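Pyridoxal kinase (Entamoeba histolytica, PDB 4S1H) probably transfers phosphate from ATP to pyridoxal, making pyridoxal 5'-phosphate, with ADP and magnesium ions held in its active site. Local coordinates at residues I24-F29 and L220-L225; T81-S86 and M120-E125; L114-K119 and N143-S148. One frame throughout, in Å; residues are numbered along the deposited sequence.

Interaction 1: I24-F29 and L220-L225; sequences IILDSF and LTYILL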
loop_
_atom_site.group_PDB
_atom_site.type_symbol
_atom_site.label_atom_id
_atom_site.label_comp_id
_atom_site.label_asym_id
_atom_site.label_seq_id
_atom_site.Cartn_x
_atom_site.Cartn_y
_atom_site.Cartn_z
ATOM N N ILE A 24 1.274 -2.810 4.632
ATOM C CA ILE A 24 1.865 -2.375 5.873
ATOM C C ILE A 24 2.676 -3.517 6.491
ATOM O O ILE A 24 3.806 -3.320 6.937
ATOM C CB ILE A 24 0.792 -1.891 6.870
ATOM C CG1 ILE A 24 0.159 -0.599 6.353
ATOM C CG2 ILE A 24 1.391 -1.668 8.264
ATOM C CD1 ILE A 24 -1.176 -0.285 7.008
ATOM N N ILE A 25 2.082 -4.709 6.527
ATOM C CA ILE A 25 2.701 -5.832 7.225
ATOM C C ILE A 25 3.906 -6.379 6.433
ATOM O O ILE A 25 5.004 -6.515 6.980
ATOM C CB ILE A 25 1.675 -6.926 7.578
ATOM C CG1 ILE A 25 0.643 -6.309 8.514
ATOM C CG2 ILE A 25 2.386 -8.119 8.196
ATOM C CD1 ILE A 25 -0.668 -7.071 8.613
ATOM N N LEU A 26 3.690 -6.714 5.173
ATOM C CA LEU A 26 4.772 -7.256 4.326
ATOM C C LEU A 26 5.897 -6.238 4.138
ATOM O O LEU A 26 7.079 -6.615 4.194
ATOM C CB LEU A 26 4.234 -7.748 2.988
ATOM C CG LEU A 26 3.364 -9.003 3.052
ATOM C CD1 LEU A 26 2.572 -9.235 1.776
ATOM C CD2 LEU A 26 4.180 -10.244 3.391
ATOM N N ASP A 27 5.558 -4.968 3.982
ATOM C CA ASP A 27 6.621 -3.922 3.958
ATOM C C ASP A 27 7.446 -3.933 5.278
ATOM O O ASP A 27 8.686 -3.897 5.251
ATOM C CB ASP A 27 6.079 -2.482 3.695
ATOM C CG ASP A 27 5.441 -2.283 2.277
ATOM O OD1 ASP A 27 5.567 -3.144 1.366
ATOM O OD2 ASP A 27 4.760 -1.227 2.076
ATOM N N SER A 28 6.785 -4.022 6.433
ATOM C CA SER A 28 7.485 -3.998 7.709
ATOM C C SER A 28 8.381 -5.236 7.927
ATOM O O SER A 28 9.385 -5.160 8.605
ATOM C CB SER A 28 6.516 -3.810 8.893
ATOM O OG SER A 28 6.563 -4.913 9.782
ATOM N N PHE A 29 8.017 -6.352 7.301
ATOM C CA PHE A 29 8.841 -7.574 7.330
ATOM C C PHE A 29 9.878 -7.588 6.204
ATOM O O PHE A 29 10.638 -8.527 6.110
ATOM C CB PHE A 29 7.963 -8.856 7.224
ATOM C CG PHE A 29 7.398 -9.368 8.536
ATOM C CD1 PHE A 29 6.236 -8.850 9.065
ATOM C CD2 PHE A 29 8.014 -10.436 9.222
ATOM C CE1 PHE A 29 5.718 -9.322 10.254
ATOM C CE2 PHE A 29 7.495 -10.923 10.418
ATOM C CZ PHE A 29 6.340 -10.361 10.940
ATOM N N LEU A 220 -4.329 -10.732 10.620
ATOM C CA LEU A 220 -3.881 -12.090 10.961
ATOM C C LEU A 220 -3.230 -12.816 9.774
ATOM O O LEU A 220 -2.144 -13.409 9.913
ATOM C CB LEU A 220 -5.038 -12.962 11.517
ATOM C CG LEU A 220 -4.746 -14.462 11.789
ATOM C CD1 LEU A 220 -3.594 -14.648 12.755
ATOM C CD2 LEU A 220 -5.996 -15.151 12.280
ATOM N N THR A 221 -3.903 -12.785 8.629
ATOM C CA THR A 221 -3.456 -13.452 7.432
ATOM C C THR A 221 -2.028 -13.003 7.076
ATOM O O THR A 221 -1.171 -13.863 6.822
ATOM C CB THR A 221 -4.393 -13.124 6.270
ATOM O OG1 THR A 221 -5.649 -13.779 6.461
ATOM C CG2 THR A 221 -3.811 -13.536 4.921
ATOM N N TYR A 222 -1.768 -11.699 7.053
ATOM C CA TYR A 222 -0.433 -11.234 6.606
ATOM C C TYR A 222 0.668 -11.406 7.647
ATOM O O TYR A 222 1.801 -11.687 7.289
ATOM C CB TYR A 222 -0.490 -9.798 6.078
ATOM C CG TYR A 222 -1.286 -9.757 4.802
ATOM C CD1 TYR A 222 -0.752 -10.252 3.596
ATOM C CD2 TYR A 222 -2.569 -9.261 4.786
ATOM C CE1 TYR A 222 -1.507 -10.246 2.418
ATOM C CE2 TYR A 222 -3.323 -9.256 3.616
ATOM C CZ TYR A 222 -2.787 -9.755 2.454
ATOM O OH TYR A 222 -3.511 -9.753 1.292
ATOM N N ILE A 223 0.329 -11.347 8.930
ATOM C CA ILE A 223 1.353 -11.626 9.955
ATOM C C ILE A 223 1.702 -13.128 9.916
ATOM O O ILE A 223 2.881 -13.493 9.911
ATOM C CB ILE A 223 0.937 -11.197 11.374
ATOM C CG1 ILE A 223 0.691 -9.671 11.422
ATOM C CG2 ILE A 223 2.049 -11.548 12.362
ATOM C CD1 ILE A 223 0.040 -9.167 12.700
ATOM N N LEU A 224 0.673 -13.968 9.910
ATOM C CA LEU A 224 0.879 -15.431 9.777
ATOM C C LEU A 224 1.739 -15.800 8.566
ATOM O O LEU A 224 2.759 -16.478 8.688
ATOM C CB LEU A 224 -0.482 -16.119 9.664
ATOM C CG LEU A 224 -0.463 -17.601 9.302
ATOM C CD1 LEU A 224 0.274 -18.377 10.370
ATOM C CD2 LEU A 224 -1.893 -18.066 9.119
ATOM N N LEU A 225 1.378 -15.261 7.393
ATOM C CA LEU A 225 2.148 -15.516 6.160
ATOM C C LEU A 225 3.577 -15.038 6.257
ATOM O O LEU A 225 4.487 -15.739 5.830
ATOM C CB LEU A 225 1.504 -14.813 4.968
ATOM C CG LEU A 225 2.209 -15.049 3.637
ATOM C CD1 LEU A 225 1.937 -16.457 3.131
ATOM C CD2 LEU A 225 1.791 -13.981 2.644
#

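Interaction 2: T81-S86 and M120-E125; sequences TGYFPS and MYTKSE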
loop_
_atom_site.group_PDB
_atom_site.type_symbol
_atom_site.label_atom_id
_atom_site.label_comp_id
_atom_site.label_asym_id
_atom_site.label_seq_id
_atom_site.Cartn_x
_atom_site.Cartn_y
_atom_site.Cartn_z
ATOM N N THR A 81 -4.786 -14.571 -1.611
ATOM C CA THR A 81 -5.979 -13.935 -2.102
ATOM C C THR A 81 -6.841 -13.542 -0.943
ATOM O O THR A 81 -6.874 -14.242 0.110
ATOM C CB THR A 81 -6.725 -14.789 -3.150
ATOM O OG1 THR A 81 -7.219 -15.962 -2.505
ATOM C CG2 THR A 81 -5.838 -15.181 -4.332
ATOM N N GLY A 82 -7.565 -12.435 -1.112
ATOM C CA GLY A 82 -8.479 -11.912 -0.131
ATOM C C GLY A 82 -9.827 -11.628 -0.728
ATOM O O GLY A 82 -10.523 -12.550 -1.243
ATOM N N TYR A 83 -10.219 -10.362 -0.655
ATOM C CA TYR A 83 -11.552 -9.937 -1.040
ATOM C C TYR A 83 -11.687 -9.816 -2.544
ATOM O O TYR A 83 -10.799 -9.255 -3.185
ATOM C CB TYR A 83 -11.900 -8.589 -0.408
ATOM C CG TYR A 83 -13.245 -8.058 -0.809
ATOM C CD1 TYR A 83 -14.408 -8.481 -0.147
ATOM C CD2 TYR A 83 -13.378 -7.142 -1.845
ATOM C CE1 TYR A 83 -15.653 -7.999 -0.521
ATOM C CE2 TYR A 83 -14.607 -6.653 -2.212
ATOM C CZ TYR A 83 -15.739 -7.076 -1.555
ATOM O OH TYR A 83 -16.968 -6.591 -1.914
ATOM N N PHE A 84 -12.788 -10.351 -3.086
ATOM C CA PHE A 84 -13.170 -10.090 -4.465
ATOM C C PHE A 84 -14.585 -9.508 -4.513
ATOM O O PHE A 84 -15.492 -10.018 -3.846
ATOM C CB PHE A 84 -13.135 -11.361 -5.287
ATOM C CG PHE A 84 -11.785 -11.968 -5.411
ATOM C CD1 PHE A 84 -10.954 -11.647 -6.466
ATOM C CD2 PHE A 84 -11.381 -12.958 -4.514
ATOM C CE1 PHE A 84 -9.722 -12.249 -6.582
ATOM C CE2 PHE A 84 -10.159 -13.586 -4.649
ATOM C CZ PHE A 84 -9.322 -13.229 -5.683
ATOM N N PRO A 85 -14.798 -8.458 -5.300
ATOM C CA PRO A 85 -16.133 -7.861 -5.398
ATOM C C PRO A 85 -17.073 -8.615 -6.344
ATOM O O PRO A 85 -18.292 -8.429 -6.256
ATOM C CB PRO A 85 -15.842 -6.435 -5.918
ATOM C CG PRO A 85 -14.615 -6.580 -6.717
ATOM C CD PRO A 85 -13.798 -7.625 -6.013
ATOM N N SER A 86 -16.524 -9.472 -7.207
ATOM C CA SER A 86 -17.284 -10.128 -8.259
ATOM C C SER A 86 -16.652 -11.450 -8.645
ATOM O O SER A 86 -15.432 -11.609 -8.533
ATOM C CB SER A 86 -17.387 -9.212 -9.494
ATOM O OG SER A 86 -16.106 -8.745 -9.914
ATOM N N MET A 120 -23.624 -12.312 5.068
ATOM C CA MET A 120 -22.805 -12.193 3.890
ATOM C C MET A 120 -22.419 -10.764 3.543
ATOM O O MET A 120 -23.220 -9.878 3.599
ATOM C CB MET A 120 -23.485 -12.857 2.690
ATOM C CG MET A 120 -24.782 -13.567 3.025
ATOM S SD MET A 120 -25.365 -14.634 1.710
ATOM C CE MET A 120 -26.300 -15.933 2.542
ATOM N N TYR A 121 -21.170 -10.578 3.175
ATOM C CA TYR A 121 -20.655 -9.330 2.656
ATOM C C TYR A 121 -20.894 -9.370 1.169
ATOM O O TYR A 121 -21.228 -8.396 0.527
ATOM C CB TYR A 121 -19.132 -9.296 2.815
ATOM C CG TYR A 121 -18.558 -9.210 4.205
ATOM C CD1 TYR A 121 -19.288 -8.693 5.228
ATOM C CD2 TYR A 121 -17.268 -9.640 4.473
ATOM C CE1 TYR A 121 -18.807 -8.628 6.438
ATOM C CE2 TYR A 121 -16.767 -9.568 5.715
ATOM C CZ TYR A 121 -17.559 -9.040 6.697
ATOM O OH TYR A 121 -17.156 -8.935 7.972
ATOM N N THR A 122 -20.677 -10.527 0.597
ATOM C CA THR A 122 -20.618 -10.656 -0.826
ATOM C C THR A 122 -21.856 -11.125 -1.531
ATOM O O THR A 122 -22.651 -11.878 -1.045
ATOM C CB THR A 122 -19.484 -11.587 -1.237
ATOM O OG1 THR A 122 -19.853 -12.919 -0.922
ATOM C CG2 THR A 122 -18.188 -11.216 -0.534
ATOM N N LYS A 123 -21.947 -10.666 -2.749
ATOM C CA LYS A 123 -22.863 -11.155 -3.656
ATOM C C LYS A 123 -22.731 -12.640 -3.574
ATOM O O LYS A 123 -21.683 -13.225 -3.503
ATOM C CB LYS A 123 -22.497 -10.635 -5.036
ATOM C CG LYS A 123 -23.599 -10.005 -5.840
ATOM C CD LYS A 123 -23.073 -9.499 -7.216
ATOM C CE LYS A 123 -21.653 -8.915 -7.185
ATOM N NZ LYS A 123 -21.296 -8.222 -8.460
ATOM N N SER A 124 -23.848 -13.252 -3.546
ATOM C CA SER A 124 -23.963 -14.745 -3.624
ATOM C C SER A 124 -23.157 -15.426 -4.765
ATOM O O SER A 124 -22.719 -16.587 -4.642
ATOM C CB SER A 124 -25.415 -15.177 -3.743
ATOM O OG SER A 124 -25.496 -16.581 -3.633
ATOM N N GLU A 125 -22.981 -14.714 -5.882
ATOM C CA GLU A 125 -22.183 -15.233 -6.986
ATOM C C GLU A 125 -20.746 -15.528 -6.524
ATOM O O GLU A 125 -20.155 -16.523 -6.952
ATOM C CB GLU A 125 -22.193 -14.271 -8.191
ATOM C CG GLU A 125 -21.540 -12.908 -7.970
ATOM C CD GLU A 125 -21.381 -12.106 -9.247
ATOM O OE1 GLU A 125 -22.294 -12.123 -10.106
ATOM O OE2 GLU A 125 -20.328 -11.448 -9.379
#

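Interaction 3: L114-K119 and N143-S148; sequences LGDNGK and NATELS. With MG (magnesium ion), chain E; ADP (adenosine-5'-diphosphate), chain C.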
loop_
_atom_site.group_PDB
_atom_site.type_symbol
_atom_site.label_atom_id
_atom_site.label_comp_id
_atom_site.label_asym_id
_atom_site.label_seq_id
_atom_site.Cartn_x
_atom_site.Cartn_y
_atom_site.Cartn_z
ATOM N N LEU A 114 -16.007 -13.432 2.917
ATOM C CA LEU A 114 -17.400 -13.567 2.528
ATOM C C LEU A 114 -18.360 -12.918 3.519
ATOM O O LEU A 114 -19.397 -12.395 3.115
ATOM C CB LEU A 114 -17.759 -15.031 2.340
ATOM C CG LEU A 114 -16.938 -15.807 1.318
ATOM C CD1 LEU A 114 -17.362 -17.257 1.356
ATOM C CD2 LEU A 114 -17.145 -15.239 -0.064
ATOM N N GLY A 115 -18.038 -12.943 4.806
ATOM C CA GLY A 115 -18.955 -12.375 5.798
ATOM C C GLY A 115 -18.530 -12.653 7.221
ATOM O O GLY A 115 -17.456 -13.173 7.488
ATOM N N ASP A 116 -19.399 -12.299 8.144
ATOM C CA ASP A 116 -19.145 -12.494 9.559
ATOM C C ASP A 116 -20.463 -12.413 10.303
ATOM O O ASP A 116 -21.460 -11.900 9.781
ATOM C CB ASP A 116 -18.178 -11.419 10.077
ATOM C CG ASP A 116 -17.379 -11.872 11.290
ATOM O OD1 ASP A 116 -17.677 -12.958 11.858
ATOM O OD2 ASP A 116 -16.414 -11.149 11.651
ATOM N N ASN A 117 -20.468 -12.926 11.528
ATOM C CA ASN A 117 -21.668 -12.893 12.385
ATOM C C ASN A 117 -22.912 -13.482 11.689
ATOM O O ASN A 117 -24.026 -12.968 11.817
ATOM C CB ASN A 117 -21.902 -11.450 12.861
ATOM C CG ASN A 117 -20.697 -10.873 13.583
ATOM O OD1 ASN A 117 -20.357 -9.718 13.371
ATOM N ND2 ASN A 117 -20.029 -11.682 14.415
ATOM N N GLY A 118 -22.690 -14.544 10.921
ATOM C CA GLY A 118 -23.747 -15.219 10.168
ATOM C C GLY A 118 -24.325 -14.507 8.954
ATOM O O GLY A 118 -25.291 -15.003 8.372
ATOM N N LYS A 119 -23.720 -13.392 8.557
ATOM C CA LYS A 119 -24.187 -12.578 7.440
ATOM C C LYS A 119 -23.145 -12.414 6.299
ATOM O O LYS A 119 -21.990 -12.335 6.561
ATOM C CB LYS A 119 -24.647 -11.198 7.937
ATOM C CG LYS A 119 -26.079 -11.211 8.531
ATOM C CD LYS A 119 -26.487 -9.841 9.122
ATOM C CE LYS A 119 -28.003 -9.749 9.403
ATOM N NZ LYS A 119 -28.868 -9.543 8.224
ATOM N N ASN A 143 -13.111 -17.289 8.893
ATOM C CA ASN A 143 -13.827 -17.305 10.156
ATOM C C ASN A 143 -14.956 -18.366 10.126
ATOM O O ASN A 143 -15.189 -19.033 9.098
ATOM C CB ASN A 143 -14.327 -15.894 10.542
ATOM C CG ASN A 143 -15.399 -15.364 9.607
ATOM O OD1 ASN A 143 -16.142 -16.128 8.986
ATOM N ND2 ASN A 143 -15.467 -14.038 9.480
ATOM N N ALA A 144 -15.657 -18.546 11.244
ATOM C CA ALA A 144 -16.685 -19.580 11.323
ATOM C C ALA A 144 -17.815 -19.363 10.312
ATOM O O ALA A 144 -18.303 -20.311 9.697
ATOM C CB ALA A 144 -17.241 -19.680 12.715
ATOM N N THR A 145 -18.208 -18.109 10.116
ATOM C CA THR A 145 -19.255 -17.788 9.161
ATOM C C THR A 145 -18.867 -18.185 7.729
ATOM O O THR A 145 -19.670 -18.755 6.978
ATOM C CB THR A 145 -19.584 -16.285 9.217
ATOM O OG1 THR A 145 -20.182 -15.983 10.486
ATOM C CG2 THR A 145 -20.568 -15.904 8.134
ATOM N N GLU A 146 -17.631 -17.853 7.377
ATOM C CA GLU A 146 -17.104 -18.140 6.059
ATOM C C GLU A 146 -17.016 -19.644 5.840
ATOM O O GLU A 146 -17.426 -20.128 4.775
ATOM C CB GLU A 146 -15.792 -17.399 5.818
ATOM C CG GLU A 146 -16.059 -15.916 5.729
ATOM C CD GLU A 146 -14.892 -15.033 6.052
ATOM O OE1 GLU A 146 -13.921 -15.512 6.691
ATOM O OE2 GLU A 146 -14.984 -13.848 5.628
ATOM N N LEU A 147 -16.535 -20.383 6.849
ATOM C CA LEU A 147 -16.551 -21.845 6.801
ATOM C C LEU A 147 -17.951 -22.398 6.552
ATOM O O LEU A 147 -18.133 -23.295 5.740
ATOM C CB LEU A 147 -15.935 -22.459 8.078
ATOM C CG LEU A 147 -15.791 -23.983 8.135
ATOM C CD1 LEU A 147 -14.862 -24.504 7.029
ATOM C CD2 LEU A 147 -15.245 -24.405 9.485
ATOM N N SER A 148 -18.952 -21.844 7.230
ATOM C CA SER A 148 -20.322 -22.256 7.010
ATOM C C SER A 148 -20.804 -21.985 5.578
ATOM O O SER A 148 -21.469 -22.832 4.968
ATOM C CB SER A 148 -21.217 -21.555 8.028
ATOM O OG SER A 148 -22.558 -21.933 7.880
HETATM MG MG MG E . -14.564 -11.547 12.772
HETATM P PB ADP C . -12.372 -11.744 10.332
HETATM O O1B ADP C . -13.752 -11.911 10.927
HETATM O O2B ADP C . -11.998 -10.293 10.080
HETATM O O3B ADP C . -12.145 -12.697 9.200
HETATM P PA ADP C . -11.654 -12.837 12.920
HETATM O O1A ADP C . -11.663 -14.338 12.817
HETATM O O2A ADP C . -12.841 -12.134 13.490
HETATM O O3A ADP C . -11.330 -12.205 11.463
HETATM O "O5'" ADP C . -10.377 -12.367 13.729
HETATM C "C5'" ADP C . -9.053 -12.749 13.415
HETATM C "C4'" ADP C . -8.298 -12.806 14.713
HETATM O "O4'" ADP C . -8.352 -11.528 15.346
HETATM C "C3'" ADP C . -8.939 -13.783 15.692
HETATM O "O3'" ADP C . -8.389 -15.098 15.547
HETATM C "C2'" ADP C . -8.638 -13.148 17.015
HETATM O "O2'" ADP C . -7.330 -13.512 17.435
HETATM C "C1'" ADP C . -8.642 -11.656 16.731
HETATM N N9 ADP C . -9.908 -10.958 17.056
HETATM C C8 ADP C . -10.878 -10.527 16.238
HETATM N N7 ADP C . -11.868 -9.901 16.922
HETATM C C5 ADP C . -11.514 -9.923 18.215
HETATM C C6 ADP C . -12.088 -9.426 19.488
HETATM N N6 ADP C . -13.274 -8.784 19.477
HETATM N N1 ADP C . -11.392 -9.666 20.619
HETATM C C2 ADP C . -10.198 -10.323 20.618
HETATM N N3 ADP C . -9.618 -10.791 19.494
HETATM C C4 ADP C . -10.223 -10.617 18.295
HETATM O O HOH W 1 -17.910 -15.787 11.929
HETATM O O HOH W 2 -15.233 -13.449 13.115
HETATM O O HOH W 3 -13.852 -9.525 12.432
#

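Interaction 1: I24-F29 and L220-L225
Y222 begins the contact by presenting its CB, rather than its ring, to I25: I25 CD1 sits 3.7 Å from Y222 CB, and the two side chains cross at about a right angle. Beside it, the other branch of the isoleucine, I25 CG2, rests 3.7 Å from the carbonyl oxygen Y222 O. A β-branched residue suits this place because one arm can pack on the backbone of Y222 while the other reaches its CB. The ring of Y222 leans the other way, and L26 CD1 comes up to it obliquely, 3.9 Å from Y222 CD1. Y222 CG stands anti to the carbonyl carbon (chi1 -68°), which carries the ring off toward the sheet, where the hydroxyl bonds to T7 OG1; tyrosine thus gives apolar carbon to the helix and a polar end to the strand. At I223 the contact is purely aliphatic, CG1 lying 4.0 Å from I25 CG2, so that I25 packs against two successive residues. L225, nearly one turn beyond Y222, makes a looser approach: its CD2 is 4.5 Å from L26 CD2. The short helical segments run almost parallel, their axes 9.2 Å apart and inclined by 20°, and every touching residue is buried. Helix 216-229 is wrapped on several sides: helix 18-28 lies against Y222 and I223, L220 and L224 face helix 234-250, and T221, Y222 and L225 touch V80 of strand 78-81, in the central sheet.

Interaction 2: T81-S86 and M120-E125
Y83 and T122 meet on the better buried side of this contact, where the methyl T122 CG2 approaches the tyrosine ring obliquely, 4.1 Å from Y83 CE1. The two side chains point in opposite directions as they pass. Y83 reaches this spot because its CG swings anti to the backbone N (chi1 178°), which sends the ring out toward T122. Threonine fits doubly: its methyl packs on the ring, while OG1 donates to the neighbouring carbonyl, K123 O, at 3.2 Å, from above the carbonyl plane. F84, next in the chain, turns its ring toward helices 87-100 and 124-133, where it packs on L89, V90, M130 and L133.

Toward solvent the contact becomes looser and more polar. K123, poorly ordered, bends at chi3 and brings CE within 3.5 Å of P85 O; it is the methylene, not the ammonium group, that comes closest. The ammonium instead makes a long, weak salt bridge, K123 NZ lying 3.5 Å from E125 OE2. That oxygen also lies against S86, 3.5 Å from S86 CA, and has a firmer partner in S87 N at the start of helix 87-100. A small residue at 86 lets the carboxylate come close, while S86 OG turns to D88. The arrangement thus links the starts of two successive helices of the α/β fold, through the loop that follows strand 78-81. Y83 also lies beside the pyridoxal 5'-phosphate site seen in another structure of this protein, its side chain about 4 Å at the nearest atoms from that of S10, one of the site's residues.

Interaction 3: L114-K119 and N143-S148
D116 and N143 converge on one phosphate oxygen of ADP, the aspartate through a magnesium ion and the asparagine directly. D116 OD2 binds the metal at 2.2 Å, and ADP O1B, ADP O2A and two waters are further ligands. N143 ND2 donates to ADP O1B at 3.1 Å, and its other N-H goes to G115 O at 2.9 Å, almost straight (169°) and in the carbonyl plane. Both amide hydrogens are therefore used, which fixes the rotation of the amide; the carboxylate of D116 lies only 29° from its plane.

The second shell is E146. Its backbone N gives a bond of 2.8 Å to N143 OD1, nearly along the C=O axis, while its OE1 accepts from N143 N. This reciprocal pair is a capping box at the start of helix 144-151. The other oxygen grips the opposite segment: E146 OE2 takes L114 N at 2.9 Å, from above the carboxylate plane, and G115 N at 3.3 Å. One glutamate thus orients N143 and the backbone leading to D116 together. Glycine at 115 suits a place where a CB would run into K119 O.

Farther out, T145 OG1 accepts from G118 N at 2.9 Å, tethering the type I' turn D116-K119, where N117 and G118 adopt the positive phi that asparagine and glycine tolerate well. Water 1 links D116 OD1 to T145 N. The sequence N143-A144-T145-E146 matches the NXXE motif of the ribokinase superfamily, and E146 also lies close to another bound magnesium ion, consistent with that motif's part in placing metal and nucleotide phosphates.

In the fold
Along the chain, interactions 2 and 3 both fall inside the long loop that interaction 1 closes, and their own segments alternate. Their centres are 12 Å apart, and they touch: the hairpin of strands 115-116 and 119-120 runs from one into the other, with Y121 packed on G115 and D116. Interaction 1 lies on the opposite side of the chain's centre, 22 and 23 Å away between centres. Strand 78-81 of the central sheet connects interactions 1 and 2: V80 packs on helix 216-229, and the strand leads into the loop of interaction 2. G217, near the start of helix 216-229, also binds ADP, so the ADP site takes residues from near interaction 1 as well as from interaction 3.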